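Local coordinates for protein GNA33 (Neisseria gonorrhoeae FA 1090, PDB 2G5D) that probably cleaves the beta-1,4 bond between N-acetylmuramic acid and N-acetylglucosamine in peptidoglycan, leaving a 1,6-anhydro ring on the muramic acid, as a lytic transglycosylase, at residues A[22-27]-A[78-83]; A[48-53]-A[352-357]; A[101-106]-A[411-416]. One frame throughout, in Å; residues are numbered along the deposited sequence.

Contact 1: residues A[22-27]-A[78-83]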
ATOM      1  N   ASP A  22       9.608  27.757  18.904  1.00 40.81           N
ATOM      2  CA  ASP A  22       8.707  27.457  17.802  1.00 39.78           C
ATOM      3  C   ASP A  22       9.199  27.920  16.439  1.00 38.57           C
ATOM      4  O   ASP A  22       9.741  29.015  16.295  1.00 38.83           O
ATOM      5  CB  ASP A  22       7.323  28.045  18.083  1.00 40.18           C
ATOM      6  CG  ASP A  22       6.567  27.277  19.164  1.00 41.63           C
ATOM      7  OD1 ASP A  22       7.070  26.245  19.669  1.00 42.30           O
ATOM      8  OD2 ASP A  22       5.447  27.709  19.507  1.00 43.18           O
ATOM      9  N   ARG A  23       8.999  27.068  15.444  1.00 37.13           N
ATOM     10  CA  ARG A  23       9.383  27.364  14.062  1.00 35.55           C
ATOM     11  C   ARG A  23       8.446  28.417  13.473  1.00 34.74           C
ATOM     12  O   ARG A  23       7.334  28.570  13.943  1.00 33.85           O
ATOM     13  CB  ARG A  23       9.373  26.070  13.235  1.00 35.18           C
ATOM     14  CG  ARG A  23      10.386  25.017  13.710  1.00 33.50           C
ATOM     15  CD  ARG A  23      11.790  25.304  13.160  1.00 33.44           C
ATOM     16  NE  ARG A  23      12.800  24.384  13.699  1.00 34.41           N
ATOM     17  CZ  ARG A  23      13.530  23.532  12.975  1.00 34.17           C
ATOM     18  NH1 ARG A  23      13.394  23.471  11.649  1.00 32.98           N
ATOM     19  NH2 ARG A  23      14.427  22.754  13.582  1.00 35.01           N
ATOM     20  N   PRO A  24       8.913  29.196  12.480  1.00 34.76           N
ATOM     21  CA  PRO A  24       7.970  30.126  11.847  1.00 34.90           C
ATOM     22  C   PRO A  24       6.962  29.414  10.940  1.00 35.40           C
ATOM     23  O   PRO A  24       7.281  28.377  10.356  1.00 35.13           O
ATOM     24  CB  PRO A  24       8.880  31.064  11.043  1.00 35.07           C
ATOM     25  CG  PRO A  24      10.122  30.270  10.787  1.00 34.77           C
ATOM     26  CD  PRO A  24      10.276  29.309  11.928  1.00 34.56           C
ATOM     27  N   ALA A  25       5.757  29.959  10.831  1.00 35.42           N
ATOM     28  CA  ALA A  25       4.735  29.320  10.020  1.00 36.87           C
ATOM     29  C   ALA A  25       4.851  29.603   8.527  1.00 37.61           C
ATOM     30  O   ALA A  25       4.496  28.762   7.700  1.00 39.07           O
ATOM     31  CB  ALA A  25       3.345  29.657  10.523  1.00 36.90           C
ATOM     32  N   GLY A  26       5.316  30.776   8.144  1.00 37.93           N
ATOM     33  CA  GLY A  26       5.281  31.062   6.708  1.00 38.17           C
ATOM     34  C   GLY A  26       3.884  31.407   6.206  1.00 37.43           C
ATOM     35  O   GLY A  26       2.882  31.119   6.858  1.00 37.80           O
ATOM     36  N   ILE A  27       3.828  32.021   5.033  1.00 36.95           N
ATOM     37  CA  ILE A  27       2.669  32.815   4.623  1.00 36.45           C
ATOM     38  C   ILE A  27       1.711  32.028   3.731  1.00 35.76           C
ATOM     39  O   ILE A  27       2.109  31.557   2.676  1.00 35.58           O
ATOM     40  CB  ILE A  27       3.154  34.103   3.925  1.00 36.53           C
ATOM     41  CG1 ILE A  27       4.049  34.899   4.881  1.00 37.05           C
ATOM     42  CG2 ILE A  27       1.965  34.959   3.400  1.00 36.73           C
ATOM     43  CD1 ILE A  27       5.064  35.775   4.191  1.00 37.86           C
ATOM     44  N   TRP A  78       9.570  20.845   3.911  1.00 30.15           N
ATOM     45  CA  TRP A  78       8.859  20.119   4.970  1.00 30.12           C
ATOM     46  C   TRP A  78       9.629  20.086   6.296  1.00 30.05           C
ATOM     47  O   TRP A  78       9.116  19.585   7.283  1.00 30.77           O
ATOM     48  CB  TRP A  78       8.524  18.668   4.532  1.00 29.30           C
ATOM     49  CG  TRP A  78       7.444  18.534   3.454  1.00 29.01           C
ATOM     50  CD1 TRP A  78       7.648  18.480   2.100  1.00 27.28           C
ATOM     51  CD2 TRP A  78       6.018  18.400   3.653  1.00 28.25           C
ATOM     52  NE1 TRP A  78       6.456  18.328   1.449  1.00 28.57           N
ATOM     53  CE2 TRP A  78       5.435  18.284   2.366  1.00 26.64           C
ATOM     54  CE3 TRP A  78       5.179  18.374   4.793  1.00 28.52           C
ATOM     55  CZ2 TRP A  78       4.059  18.151   2.172  1.00 28.50           C
ATOM     56  CZ3 TRP A  78       3.807  18.219   4.601  1.00 27.90           C
ATOM     57  CH2 TRP A  78       3.260  18.123   3.304  1.00 28.58           C
ATOM     58  N   GLN A  79      10.837  20.645   6.323  1.00 30.15           N
ATOM     59  CA  GLN A  79      11.724  20.576   7.484  1.00 30.20           C
ATOM     60  C   GLN A  79      11.126  21.221   8.731  1.00 29.63           C
ATOM     61  O   GLN A  79      11.143  20.627   9.808  1.00 29.25           O
ATOM     62  CB  GLN A  79      13.084  21.247   7.197  1.00 29.82           C
ATOM     63  CG  GLN A  79      13.847  20.713   5.982  1.00 31.34           C
ATOM     64  CD  GLN A  79      13.646  21.554   4.717  1.00 31.17           C
ATOM     65  OE1 GLN A  79      12.561  22.087   4.460  1.00 31.38           O
ATOM     66  NE2 GLN A  79      14.698  21.666   3.923  1.00 31.14           N
ATOM     67  N   ASP A  80      10.646  22.456   8.574  1.00 29.08           N
ATOM     68  CA  ASP A  80      10.022  23.226   9.654  1.00 28.35           C
ATOM     69  C   ASP A  80       8.731  22.608  10.235  1.00 28.07           C
ATOM     70  O   ASP A  80       8.599  22.509  11.466  1.00 27.51           O
ATOM     71  CB  ASP A  80       9.777  24.676   9.200  1.00 27.93           C
ATOM     72  CG  ASP A  80      10.997  25.545   9.355  1.00 28.14           C
ATOM     73  OD1 ASP A  80      10.944  26.704   8.886  1.00 27.88           O
ATOM     74  OD2 ASP A  80      12.010  25.085   9.955  1.00 27.58           O
ATOM     75  N   VAL A  81       7.796  22.198   9.376  1.00 28.06           N
ATOM     76  CA  VAL A  81       6.589  21.495   9.873  1.00 28.11           C
ATOM     77  C   VAL A  81       6.933  20.181  10.594  1.00 29.26           C
ATOM     78  O   VAL A  81       6.372  19.874  11.650  1.00 29.42           O
ATOM     79  CB  VAL A  81       5.451  21.308   8.800  1.00 28.72           C
ATOM     80  CG1 VAL A  81       4.824  22.676   8.413  1.00 26.86           C
ATOM     81  CG2 VAL A  81       5.940  20.509   7.552  1.00 26.97           C
ATOM     82  N   CYS A  82       7.867  19.413  10.039  1.00 29.84           N
ATOM     83  CA  CYS A  82       8.298  18.169  10.703  1.00 29.77           C
ATOM     84  C   CYS A  82       8.995  18.389  12.052  1.00 29.46           C
ATOM     85  O   CYS A  82       8.723  17.670  13.018  1.00 28.83           O
ATOM     86  CB  CYS A  82       9.119  17.301   9.757  1.00 30.55           C
ATOM     87  SG  CYS A  82       8.063  16.405   8.596  1.00 30.33           S
ATOM     88  N   ALA A  83       9.885  19.382  12.119  1.00 29.46           N
ATOM     89  CA  ALA A  83      10.500  19.759  13.387  1.00 29.93           C
ATOM     90  C   ALA A  83       9.430  20.201  14.393  1.00 29.84           C
ATOM     91  O   ALA A  83       9.424  19.760  15.549  1.00 29.20           O
ATOM     92  CB  ALA A  83      11.545  20.862  13.186  1.00 29.28           C
TER
HETATM   93  O   HOH W   1       8.333  27.710   8.231  1.00 28.50           O

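Contact 2: residues A[48-53]-A[352-357]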
ATOM      1  N   LEU A  48     -12.215  25.407   8.423  1.00 28.97           N
ATOM      2  CA  LEU A  48     -13.580  25.116   8.898  1.00 29.36           C
ATOM      3  C   LEU A  48     -14.580  24.844   7.779  1.00 27.67           C
ATOM      4  O   LEU A  48     -15.734  24.524   8.010  1.00 28.50           O
ATOM      5  CB  LEU A  48     -14.070  26.212   9.842  1.00 29.07           C
ATOM      6  CG  LEU A  48     -13.647  25.970  11.316  1.00 31.04           C
ATOM      7  CD1 LEU A  48     -13.875  27.237  12.140  1.00 32.52           C
ATOM      8  CD2 LEU A  48     -14.427  24.788  11.949  1.00 32.12           C
ATOM      9  N   SER A  49     -14.122  24.955   6.557  1.00 27.98           N
ATOM     10  CA  SER A  49     -14.859  24.384   5.429  1.00 27.64           C
ATOM     11  C   SER A  49     -14.798  22.825   5.338  1.00 28.15           C
ATOM     12  O   SER A  49     -15.583  22.215   4.598  1.00 27.92           O
ATOM     13  CB  SER A  49     -14.417  25.058   4.130  1.00 27.85           C
ATOM     14  OG  SER A  49     -14.831  26.414   4.145  1.00 25.22           O
ATOM     15  N   MET A  50     -13.863  22.200   6.065  1.00 28.75           N
ATOM     16  CA  MET A  50     -13.831  20.742   6.209  1.00 29.05           C
ATOM     17  C   MET A  50     -14.855  20.273   7.266  1.00 29.32           C
ATOM     18  O   MET A  50     -14.904  20.812   8.365  1.00 28.71           O
ATOM     19  CB  MET A  50     -12.412  20.220   6.503  1.00 29.95           C
ATOM     20  CG  MET A  50     -11.458  20.537   5.381  1.00 27.40           C
ATOM     21  SD  MET A  50      -9.704  20.183   5.582  1.00 30.01           S
ATOM     22  CE  MET A  50      -9.063  21.659   6.366  1.00 28.86           C
ATOM     23  N   PRO A  51     -15.725  19.319   6.884  1.00 28.62           N
ATOM     24  CA  PRO A  51     -16.804  18.919   7.776  1.00 28.70           C
ATOM     25  C   PRO A  51     -16.251  18.173   9.001  1.00 29.03           C
ATOM     26  O   PRO A  51     -15.375  17.339   8.852  1.00 28.23           O
ATOM     27  CB  PRO A  51     -17.684  18.021   6.900  1.00 28.80           C
ATOM     28  CG  PRO A  51     -16.784  17.514   5.802  1.00 28.34           C
ATOM     29  CD  PRO A  51     -15.721  18.576   5.604  1.00 28.93           C
ATOM     30  N   HIS A  52     -16.738  18.521  10.192  1.00 29.71           N
ATOM     31  CA  HIS A  52     -16.267  17.923  11.451  1.00 30.31           C
ATOM     32  C   HIS A  52     -14.792  18.166  11.773  1.00 30.04           C
ATOM     33  O   HIS A  52     -14.221  17.482  12.621  1.00 31.00           O
ATOM     34  CB  HIS A  52     -16.576  16.428  11.507  1.00 30.85           C
ATOM     35  CG  HIS A  52     -18.033  16.115  11.461  1.00 31.31           C
ATOM     36  ND1 HIS A  52     -18.510  14.825  11.387  1.00 35.89           N
ATOM     37  CD2 HIS A  52     -19.122  16.925  11.463  1.00 31.45           C
ATOM     38  CE1 HIS A  52     -19.833  14.852  11.354  1.00 36.17           C
ATOM     39  NE2 HIS A  52     -20.226  16.116  11.383  1.00 34.74           N
ATOM     40  N   TRP A  53     -14.209  19.166  11.128  1.00 29.83           N
ATOM     41  CA  TRP A  53     -12.883  19.658  11.459  1.00 29.91           C
ATOM     42  C   TRP A  53     -12.695  19.844  12.970  1.00 29.72           C
ATOM     43  O   TRP A  53     -11.727  19.350  13.539  1.00 30.36           O
ATOM     44  CB  TRP A  53     -12.630  21.003  10.782  1.00 28.82           C
ATOM     45  CG  TRP A  53     -11.309  21.554  11.180  1.00 29.92           C
ATOM     46  CD1 TRP A  53     -11.053  22.508  12.134  1.00 30.01           C
ATOM     47  CD2 TRP A  53     -10.036  21.143  10.665  1.00 26.92           C
ATOM     48  NE1 TRP A  53      -9.680  22.720  12.224  1.00 28.45           N
ATOM     49  CE2 TRP A  53      -9.046  21.896  11.333  1.00 28.07           C
ATOM     50  CE3 TRP A  53      -9.641  20.229   9.673  1.00 28.71           C
ATOM     51  CZ2 TRP A  53      -7.678  21.746  11.053  1.00 27.73           C
ATOM     52  CZ3 TRP A  53      -8.284  20.071   9.401  1.00 26.78           C
ATOM     53  CH2 TRP A  53      -7.324  20.834  10.082  1.00 28.98           C
ATOM     54  N   PRO A 352      -0.748  15.848   4.960  1.00 30.40           N
ATOM     55  CA  PRO A 352      -2.054  15.651   5.615  1.00 29.46           C
ATOM     56  C   PRO A 352      -3.205  15.745   4.593  1.00 30.28           C
ATOM     57  O   PRO A 352      -3.189  16.587   3.685  1.00 29.51           O
ATOM     58  CB  PRO A 352      -2.091  16.784   6.657  1.00 29.01           C
ATOM     59  CG  PRO A 352      -0.608  17.082   6.933  1.00 29.55           C
ATOM     60  CD  PRO A 352       0.047  16.932   5.584  1.00 28.89           C
ATOM     61  N   LEU A 353      -4.204  14.869   4.724  1.00 30.54           N
ATOM     62  CA  LEU A 353      -5.250  14.789   3.717  1.00 30.08           C
ATOM     63  C   LEU A 353      -6.565  14.587   4.450  1.00 29.43           C
ATOM     64  O   LEU A 353      -6.757  13.585   5.124  1.00 29.29           O
ATOM     65  CB  LEU A 353      -4.936  13.620   2.773  1.00 31.33           C
ATOM     66  CG  LEU A 353      -5.303  13.434   1.276  1.00 33.86           C
ATOM     67  CD1 LEU A 353      -6.504  12.531   1.134  1.00 33.89           C
ATOM     68  CD2 LEU A 353      -5.471  14.702   0.432  1.00 35.09           C
ATOM     69  N   PHE A 354      -7.453  15.568   4.347  1.00 29.18           N
ATOM     70  CA  PHE A 354      -8.781  15.418   4.916  1.00 29.35           C
ATOM     71  C   PHE A 354      -9.723  14.708   3.954  1.00 29.59           C
ATOM     72  O   PHE A 354      -9.860  15.119   2.794  1.00 30.23           O
ATOM     73  CB  PHE A 354      -9.347  16.769   5.312  1.00 28.33           C
ATOM     74  CG  PHE A 354     -10.460  16.673   6.285  1.00 30.18           C
ATOM     75  CD1 PHE A 354     -10.208  16.801   7.661  1.00 29.27           C
ATOM     76  CD2 PHE A 354     -11.763  16.439   5.846  1.00 28.62           C
ATOM     77  CE1 PHE A 354     -11.258  16.693   8.597  1.00 28.25           C
ATOM     78  CE2 PHE A 354     -12.812  16.342   6.765  1.00 29.00           C
ATOM     79  CZ  PHE A 354     -12.552  16.463   8.144  1.00 28.74           C
ATOM     80  N   VAL A 355     -10.370  13.647   4.448  1.00 29.55           N
ATOM     81  CA  VAL A 355     -11.286  12.826   3.672  1.00 29.43           C
ATOM     82  C   VAL A 355     -12.650  12.869   4.328  1.00 28.84           C
ATOM     83  O   VAL A 355     -12.810  12.502   5.488  1.00 27.70           O
ATOM     84  CB  VAL A 355     -10.792  11.338   3.515  1.00 29.94           C
ATOM     85  CG1 VAL A 355     -11.768  10.502   2.639  1.00 30.20           C
ATOM     86  CG2 VAL A 355      -9.441  11.303   2.902  1.00 31.28           C
ATOM     87  N   ALA A 356     -13.606  13.394   3.562  1.00 28.79           N
ATOM     88  CA  ALA A 356     -15.015  13.375   3.862  1.00 28.70           C
ATOM     89  C   ALA A 356     -15.677  12.245   3.066  1.00 28.47           C
ATOM     90  O   ALA A 356     -15.796  12.309   1.840  1.00 27.98           O
ATOM     91  CB  ALA A 356     -15.641  14.733   3.485  1.00 28.52           C
ATOM     92  N   THR A 357     -16.112  11.202   3.768  1.00 28.77           N
ATOM     93  CA  THR A 357     -16.719  10.062   3.088  1.00 28.61           C
ATOM     94  C   THR A 357     -17.821   9.406   3.925  1.00 28.39           C
ATOM     95  O   THR A 357     -18.416  10.055   4.787  1.00 27.85           O
ATOM     96  CB  THR A 357     -15.617   9.071   2.520  1.00 28.15           C
ATOM     97  OG1 THR A 357     -16.224   8.028   1.752  1.00 27.20           O
ATOM     98  CG2 THR A 357     -14.728   8.492   3.611  1.00 28.14           C
TER

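Contact 3: residues A[101-106]-A[411-416]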
ATOM      1  N   ARG A 101      -2.289  26.470  12.068  1.00 30.48           N
ATOM      2  CA  ARG A 101      -1.303  27.522  12.081  1.00 30.52           C
ATOM      3  C   ARG A 101      -0.223  27.344  11.029  1.00 30.05           C
ATOM      4  O   ARG A 101       0.315  28.326  10.555  1.00 29.09           O
ATOM      5  CB  ARG A 101      -0.672  27.647  13.474  1.00 30.81           C
ATOM      6  CG  ARG A 101      -1.522  28.521  14.405  1.00 32.14           C
ATOM      7  CD  ARG A 101      -1.216  28.328  15.858  1.00 32.92           C
ATOM      8  NE  ARG A 101      -2.216  29.013  16.684  1.00 36.03           N
ATOM      9  CZ  ARG A 101      -1.984  29.526  17.887  1.00 36.01           C
ATOM     10  NH1 ARG A 101      -0.768  29.438  18.438  1.00 38.90           N
ATOM     11  NH2 ARG A 101      -2.976  30.133  18.548  1.00 36.91           N
ATOM     12  N   TYR A 102       0.052  26.099  10.649  1.00 29.30           N
ATOM     13  CA  TYR A 102       1.202  25.779   9.790  1.00 29.48           C
ATOM     14  C   TYR A 102       0.855  25.284   8.377  1.00 29.46           C
ATOM     15  O   TYR A 102       1.710  25.279   7.481  1.00 29.32           O
ATOM     16  CB  TYR A 102       2.137  24.794  10.518  1.00 29.95           C
ATOM     17  CG  TYR A 102       2.969  25.418  11.639  1.00 29.61           C
ATOM     18  CD1 TYR A 102       2.489  25.493  12.939  1.00 29.76           C
ATOM     19  CD2 TYR A 102       4.251  25.936  11.372  1.00 30.42           C
ATOM     20  CE1 TYR A 102       3.270  26.070  13.965  1.00 31.86           C
ATOM     21  CE2 TYR A 102       5.030  26.511  12.374  1.00 31.76           C
ATOM     22  CZ  TYR A 102       4.537  26.575  13.674  1.00 30.66           C
ATOM     23  OH  TYR A 102       5.319  27.144  14.669  1.00 31.75           O
ATOM     24  N   PHE A 103      -0.398  24.885   8.181  1.00 29.72           N
ATOM     25  CA  PHE A 103      -0.858  24.325   6.910  1.00 30.07           C
ATOM     26  C   PHE A 103      -2.032  25.112   6.350  1.00 29.49           C
ATOM     27  O   PHE A 103      -2.786  25.772   7.092  1.00 29.51           O
ATOM     28  CB  PHE A 103      -1.250  22.825   7.023  1.00 29.29           C
ATOM     29  CG  PHE A 103      -0.139  21.916   7.522  1.00 30.04           C
ATOM     30  CD1 PHE A 103       0.244  21.930   8.864  1.00 28.21           C
ATOM     31  CD2 PHE A 103       0.508  21.032   6.645  1.00 27.72           C
ATOM     32  CE1 PHE A 103       1.269  21.119   9.327  1.00 30.04           C
ATOM     33  CE2 PHE A 103       1.522  20.191   7.101  1.00 29.31           C
ATOM     34  CZ  PHE A 103       1.900  20.222   8.459  1.00 26.70           C
ATOM     35  N   THR A 104      -2.154  25.044   5.028  1.00 29.54           N
ATOM     36  CA  THR A 104      -3.282  25.595   4.283  1.00 28.96           C
ATOM     37  C   THR A 104      -4.009  24.456   3.578  1.00 28.86           C
ATOM     38  O   THR A 104      -3.361  23.602   2.947  1.00 27.42           O
ATOM     39  CB  THR A 104      -2.783  26.655   3.250  1.00 29.65           C
ATOM     40  OG1 THR A 104      -2.217  27.759   3.953  1.00 28.31           O
ATOM     41  CG2 THR A 104      -3.925  27.142   2.330  1.00 28.75           C
ATOM     42  N   PRO A 105      -5.364  24.415   3.685  1.00 29.36           N
ATOM     43  CA  PRO A 105      -6.116  23.389   2.973  1.00 29.21           C
ATOM     44  C   PRO A 105      -6.404  23.748   1.496  1.00 29.54           C
ATOM     45  O   PRO A 105      -6.848  24.857   1.180  1.00 29.21           O
ATOM     46  CB  PRO A 105      -7.438  23.284   3.773  1.00 29.56           C
ATOM     47  CG  PRO A 105      -7.325  24.263   4.907  1.00 28.84           C
ATOM     48  CD  PRO A 105      -6.263  25.255   4.497  1.00 28.87           C
ATOM     49  N   TRP A 106      -6.136  22.796   0.618  1.00 29.92           N
ATOM     50  CA  TRP A 106      -6.428  22.922  -0.818  1.00 29.36           C
ATOM     51  C   TRP A 106      -7.467  21.890  -1.179  1.00 29.57           C
ATOM     52  O   TRP A 106      -7.161  20.692  -1.233  1.00 29.05           O
ATOM     53  CB  TRP A 106      -5.186  22.687  -1.682  1.00 28.65           C
ATOM     54  CG  TRP A 106      -4.106  23.700  -1.461  1.00 28.60           C
ATOM     55  CD1 TRP A 106      -3.216  23.729  -0.415  1.00 28.69           C
ATOM     56  CD2 TRP A 106      -3.802  24.832  -2.285  1.00 29.98           C
ATOM     57  NE1 TRP A 106      -2.363  24.795  -0.558  1.00 28.73           N
ATOM     58  CE2 TRP A 106      -2.690  25.487  -1.697  1.00 28.95           C
ATOM     59  CE3 TRP A 106      -4.332  25.340  -3.494  1.00 28.31           C
ATOM     60  CZ2 TRP A 106      -2.107  26.633  -2.263  1.00 28.91           C
ATOM     61  CZ3 TRP A 106      -3.751  26.491  -4.058  1.00 28.66           C
ATOM     62  CH2 TRP A 106      -2.656  27.124  -3.435  1.00 29.40           C
ATOM     63  N   LEU A 411      -3.640  19.292   2.698  1.00 30.01           N
ATOM     64  CA  LEU A 411      -2.997  20.322   3.567  1.00 29.57           C
ATOM     65  C   LEU A 411      -1.495  20.355   3.298  1.00 29.39           C
ATOM     66  O   LEU A 411      -0.839  19.325   3.282  1.00 29.62           O
ATOM     67  CB  LEU A 411      -3.310  20.105   5.079  1.00 30.05           C
ATOM     68  CG  LEU A 411      -4.720  20.518   5.575  1.00 30.30           C
ATOM     69  CD1 LEU A 411      -5.790  19.717   4.869  1.00 31.97           C
ATOM     70  CD2 LEU A 411      -4.888  20.359   7.109  1.00 29.49           C
ATOM     71  N   LEU A 412      -0.973  21.543   3.025  1.00 28.60           N
ATOM     72  CA  LEU A 412       0.437  21.709   2.693  1.00 29.71           C
ATOM     73  C   LEU A 412       0.972  22.848   3.539  1.00 30.03           C
ATOM     74  O   LEU A 412       0.220  23.807   3.842  1.00 30.62           O
ATOM     75  CB  LEU A 412       0.605  22.054   1.187  1.00 28.36           C
ATOM     76  CG  LEU A 412       0.211  20.952   0.203  1.00 27.85           C
ATOM     77  CD1 LEU A 412       0.129  21.504  -1.230  1.00 25.46           C
ATOM     78  CD2 LEU A 412       1.180  19.747   0.302  1.00 22.78           C
ATOM     79  N   PRO A 413       2.263  22.768   3.917  1.00 30.38           N
ATOM     80  CA  PRO A 413       2.883  23.875   4.670  1.00 30.44           C
ATOM     81  C   PRO A 413       2.584  25.224   4.001  1.00 30.11           C
ATOM     82  O   PRO A 413       2.756  25.346   2.774  1.00 29.94           O
ATOM     83  CB  PRO A 413       4.371  23.540   4.601  1.00 30.08           C
ATOM     84  CG  PRO A 413       4.389  22.039   4.494  1.00 31.37           C
ATOM     85  CD  PRO A 413       3.226  21.681   3.641  1.00 29.10           C
ATOM     86  N   ASN A 414       2.116  26.205   4.781  1.00 29.66           N
ATOM     87  CA  ASN A 414       1.783  27.537   4.242  1.00 30.42           C
ATOM     88  C   ASN A 414       2.834  28.018   3.255  1.00 30.87           C
ATOM     89  O   ASN A 414       4.018  28.060   3.593  1.00 30.60           O
ATOM     90  CB  ASN A 414       1.723  28.575   5.355  1.00 30.58           C
ATOM     91  CG  ASN A 414       0.702  28.264   6.407  1.00 30.24           C
ATOM     92  OD1 ASN A 414      -0.320  27.650   6.142  1.00 33.76           O
ATOM     93  ND2 ASN A 414       0.956  28.736   7.615  1.00 29.81           N
ATOM     94  N   GLY A 415       2.406  28.389   2.045  1.00 31.66           N
ATOM     95  CA  GLY A 415       3.334  28.828   1.011  1.00 32.28           C
ATOM     96  C   GLY A 415       3.624  27.784  -0.047  1.00 32.29           C
ATOM     97  O   GLY A 415       3.889  28.114  -1.192  1.00 32.21           O
ATOM     98  N   MET A 416       3.572  26.511   0.334  1.00 32.94           N
ATOM     99  CA  MET A 416       3.797  25.433  -0.618  1.00 33.01           C
ATOM    100  C   MET A 416       2.515  25.144  -1.414  1.00 32.86           C
ATOM    101  O   MET A 416       1.446  24.903  -0.846  1.00 33.28           O
ATOM    102  CB  MET A 416       4.308  24.179   0.094  1.00 33.23           C
ATOM    103  CG  MET A 416       4.511  22.976  -0.817  1.00 33.29           C
ATOM    104  SD  MET A 416       4.678  21.409   0.068  1.00 32.92           S
ATOM    105  CE  MET A 416       6.232  21.659   0.917  1.00 36.71           C
TER
HETATM  106  O   HOH W   2      -2.061  28.107   8.165  1.00 25.28           O
HETATM  107  O   HOH W   3      -0.067  25.460   1.179  1.00 21.29           O

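Contact 1: residues A[22-27]-A[78-83]
With CG turned beside the backbone N (chi1 -63°) and a bend at chi2 (-82°), the side chain of Arg-23 carries its guanidinium up to Asp-80 and Ala-83 on helix 79-86. There NH1 donates to OD2 of Asp-80 at 2.7 Å, a salt bridge that is nearly straight, with 160° at the hydrogen. The oxygen sits close to the guanidinium plane and is met almost end-on along its C-O bond, while the carboxylate itself stands nearly perpendicular to that plane. One turn further along the helix, CB of Ala-83 lies over the centre of the guanidinium, 3.3 Å from CZ of Arg-23, so the flat group is held at its edge by charge and on one face by a methyl. This is surface packing of the extended N-terminal segment against the first turn of a short helix, whose Cys-82 is tied to Cys-69 by a disulfide. The second carboxylate oxygen, OD1 of Asp-80, is approached by CD of the Pro-24 ring at 4.1 Å, the two side chains crossing at about a right angle. A water donates to OD1 of Asp-80 at 2.9 Å and also to the carbonyl O of Pro-24, bridging side chain and backbone. The backbone of Arg-23 has two further bonds: its N to the side chain of Gln-84 on the same helix, its O to the hydroxyl of Tyr-102.

Contact 2: residues A[48-53]-A[352-357]
Apolar packing, without a hydrogen bond across it, joins Met-50, Pro-51 and Trp-53 in the loop after strand 40-44 to Phe-354 and Ala-356 on strand 352-358, in the part of the chain assigned to the 3D domain of the double-psi barrel clan. Phe-354 is the projecting group. Its CG lies anti to the backbone N (chi1 -161°), which sends the ring into the loop, where three residues meet it from different directions. Met-50 takes one face: its CB stands 3.8 Å above the Phe-354 ring centroid, almost on the normal, a CH-pi contact. The chain runs on extended through chi2 (173°), putting SD of Met-50 3.4 Å from CB of Phe-354 and in an oblique Met-aromatic contact with the ring. At the far edge, the carbonyl O of Pro-51 lies near the ring plane, 3.0 Å from CZ of Phe-354, facing the aromatic C-H. The Pro-51 ring runs past the phenyl in the opposite sense and goes on to reach the next inward-facing residue of the strand, with CG of Pro-51 3.8 Å from CB of Ala-356. Trp-53 offers the rim of its six-membered ring, CE3 being 4.0 Å from CD1 of Phe-354. Met-50 to Trp-53 form a type II turn, so the three groups come from a single reversal of the chain. Strand 352-358 runs between strands 365-375 and 403-413; Trp-409 of the latter also touches Met-50 and Pro-51, and the indole NE1 of Trp-53 bonds to Glu-100 on helix 92-102.

Contact 3: residues A[101-106]-A[411-416]
Backbone bonds pair Thr-104 with Leu-412, joining strand 103-110 to the end of strand 403-413 in antiparallel fashion. Thr-104 N donates to Leu-412 O at 2.9 Å, and Leu-412 N returns a bond to Thr-104 O at 3.2 Å; Phe-103 with Pro-413 and Pro-105 with Leu-411 are the flanking non-hydrogen-bonded pairs. Beyond the last strand pair, Asn-414 N donates to Tyr-102 O (2.9 Å), adding one more backbone bond at the start of the type II turn from Pro-413 to Met-416.

The side chain of Asn-414 supplies the second kind of bond. With CG beside its own backbone N (chi1 -60°), its amide folds back across the start of the opposing strand. ND2 of Asn-414 reaches Arg-101 O at 3.0 Å, close to the amide plane but bent at the hydrogen (138°), while OD1 accepts from OG1 of Thr-104 at 2.9 Å. A water accepts a hydrogen bond from Trp-106 NE1 and lies within bonding distance of Pro-413 O and Met-416 O, linking the indole to the turn.

Apolar contacts fill in around these bonds. Phe-103 and Leu-411 meet through their CB atoms, 3.9 Å apart, and CD1 of Trp-106 lies 4.1 Å from CD1 of Leu-412, the two side chains crossing at about a right angle. Val-81 of helix 79-86 packs against both Phe-103 and Pro-413.

Because ND2 also bonds to Gly-26 O and OD1 accepts the hydrogen bond of the Thr-104 hydroxyl, the donor and acceptor ends of the Asn-414 amide are told apart, which fixes its flip and ties the turn to Arg-101 and, through Gly-26, to the N-terminal segment.

From the N terminus, contact 1 closes first: residues 22-27 come back against helix 79-86, looping out strands 34-37 and 40-44 and helix 58-72. Inside that loop lies 48-53, whose partner 352-357 is far along the chain, so contacts 1 and 2 cross. Contact 3 opens after contact 1 has closed and reaches to the last strand; it crosses contact 2 in turn. Contacts 2 and 3 lie on neighbouring strands, 352-358 and 403-413, joined by Leu-411 N to Pro-352 O. Contacts 1 and 3 have centres about 10 Å apart, with Trp-78 packing on Met-416. Together they tie the N-terminal region to the C-terminal strands.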